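Local coordinates for protein arsenic responsive repressor ArsR (Corynebacterium glutamicum ATCC 13032, PDB 6J0E) that probably represses transcription by binding operator DNA through a winged helix-turn-helix domain and is released from it when it binds As(III), at residues P72-S75 and H76-K80. Sequence-based numbering, arbitrary orientation.
Sequences PTIS and HHLKK
I74 lays its CG2 branch against the isobutyl end of L78 one helical turn later, with I74 CG2 3.6 Å from L78 CD1, the two side chains slanting across each other. With I74 chi1 at -65°, the CG2 methyl is trans to the backbone N and leans up the helix toward L78. The same turn is closed by the L78 N–I74 O hydrogen bond of 2.8 Å. L78 CG also sits close to that carbonyl, 3.1 Å from I74 O. Both residues are buried: I74 packs on I46 of helix 41-52 and on V60 and M67 of helix 60-67, and L78 also touches V60.

T73 and H77 lie alongside each other, a turn apart, with T73 CG2 3.9 Å from H77 CD2. With chi1 at -75°, the H77 ring lies back along the preceding turn and brings CD2 to 3.3 Å from T73 O, the carbonyl that accepts the 3.2 Å bond from H77 N. ND1 of this buried ring is hydrogen-bonded to R43 NE, tying the helix to helix 41-52, while T73 OG1 pairs with S70 OG near the helix start.

H76 N bonds to P72 O at 3.0 Å, and K79 N reaches S75 O at 3.1 Å. K79 forms a salt bridge with E83 a turn further on, whereas S75 OG is bonded to Q71 NE2. I74, H77 and L78 are thus buried among the neighbouring helices, while H76, K79 and K80 are exposed. Helix 71-83 follows helix 60-67 and packs on it and on helix 41-52, as the recognition helix does in the ArsR-type winged helix-turn-helix, a role it probably plays here.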
loop_
_atom_site.group_PDB
_atom_site.type_symbol
_atom_site.label_atom_id
_atom_site.label_comp_id
_atom_site.label_asym_id
_atom_site.label_seq_id
_atom_site.Cartn_x
_atom_site.Cartn_y
_atom_site.Cartn_z
ATOM N N PRO B 72 -15.915 1.876 -23.907
ATOM C CA PRO B 72 -16.485 0.810 -22.976
ATOM C C PRO B 72 -15.410 0.226 -21.973
ATOM O O PRO B 72 -15.737 -0.128 -20.816
ATOM C CB PRO B 72 -17.070 -0.255 -23.976
ATOM C CG PRO B 72 -17.347 0.622 -25.180
ATOM C CD PRO B 72 -16.132 1.507 -25.300
ATOM N N THR B 73 -14.154 0.131 -22.398
ATOM C CA THR B 73 -13.142 -0.418 -21.492
ATOM C C THR B 73 -12.916 0.500 -20.319
ATOM O O THR B 73 -12.961 0.039 -19.120
ATOM C CB THR B 73 -11.818 -0.686 -22.205
ATOM O OG1 THR B 73 -12.055 -1.823 -22.990
ATOM C CG2 THR B 73 -10.751 -1.116 -21.327
ATOM N N ILE B 74 -12.590 1.762 -20.634
ATOM C CA ILE B 74 -12.320 2.701 -19.572
ATOM C C ILE B 74 -13.562 2.917 -18.700
ATOM O O ILE B 74 -13.487 3.017 -17.489
ATOM C CB ILE B 74 -11.934 4.078 -20.116
ATOM C CG1 ILE B 74 -10.587 4.024 -20.902
ATOM C CG2 ILE B 74 -11.763 5.100 -19.009
ATOM C CD1 ILE B 74 -9.338 3.719 -20.153
ATOM N N SER B 75 -14.743 3.032 -19.323
ATOM C CA SER B 75 -15.941 3.220 -18.540
ATOM C C SER B 75 -16.149 2.037 -17.567
ATOM O O SER B 75 -16.609 2.283 -16.491
ATOM C CB SER B 75 -17.207 3.377 -19.377
ATOM O OG SER B 75 -17.196 4.663 -19.887
ATOM N N HIS B 76 -15.815 0.807 -17.977
ATOM C CA HIS B 76 -16.033 -0.373 -17.105
ATOM C C HIS B 76 -15.132 -0.187 -15.831
ATOM O O HIS B 76 -15.530 -0.400 -14.689
ATOM C CB HIS B 76 -15.658 -1.639 -17.841
ATOM C CG HIS B 76 -15.553 -2.841 -16.962
ATOM N ND1 HIS B 76 -16.657 -3.617 -16.692
ATOM C CD2 HIS B 76 -14.501 -3.433 -16.366
ATOM C CE1 HIS B 76 -16.294 -4.631 -15.925
ATOM N NE2 HIS B 76 -14.981 -4.554 -15.740
ATOM N N HIS B 77 -13.900 0.185 -16.093
ATOM C CA HIS B 77 -12.841 0.293 -15.051
ATOM C C HIS B 77 -13.211 1.434 -14.123
ATOM O O HIS B 77 -13.055 1.304 -12.922
ATOM C CB HIS B 77 -11.490 0.421 -15.626
ATOM C CG HIS B 77 -10.948 -0.862 -16.188
ATOM N ND1 HIS B 77 -10.898 -2.032 -15.450
ATOM C CD2 HIS B 77 -10.425 -1.160 -17.401
ATOM C CE1 HIS B 77 -10.476 -3.014 -16.230
ATOM N NE2 HIS B 77 -10.088 -2.489 -17.383
ATOM N N LEU B 78 -13.697 2.529 -14.690
ATOM C CA LEU B 78 -14.045 3.633 -13.892
ATOM C C LEU B 78 -15.209 3.289 -12.941
ATOM O O LEU B 78 -15.227 3.759 -11.810
ATOM C CB LEU B 78 -14.417 4.850 -14.687
ATOM C CG LEU B 78 -13.254 5.417 -15.467
ATOM C CD1 LEU B 78 -13.799 6.517 -16.347
ATOM C CD2 LEU B 78 -12.255 6.040 -14.534
ATOM N N LYS B 79 -16.137 2.519 -13.473
ATOM C CA LYS B 79 -17.318 2.166 -12.684
ATOM C C LYS B 79 -16.775 1.271 -11.444
ATOM O O LYS B 79 -17.216 1.441 -10.350
ATOM C CB LYS B 79 -18.338 1.460 -13.590
ATOM C CG LYS B 79 -19.575 1.053 -12.854
ATOM C CD LYS B 79 -20.700 0.939 -13.815
ATOM C CE LYS B 79 -21.929 0.517 -13.054
ATOM N NZ LYS B 79 -21.745 -0.837 -12.592
ATOM N N LYS B 80 -15.910 0.300 -11.689
ATOM C CA LYS B 80 -15.437 -0.595 -10.636
ATOM C C LYS B 80 -14.641 0.226 -9.594
ATOM O O LYS B 80 -14.859 0.049 -8.439
ATOM C CB LYS B 80 -14.581 -1.694 -11.244
ATOM C CG LYS B 80 -15.407 -2.622 -12.169
ATOM C CD LYS B 80 -16.469 -3.435 -11.436
ATOM C CE LYS B 80 -17.067 -4.484 -12.459
ATOM N NZ LYS B 80 -18.168 -5.092 -11.684
#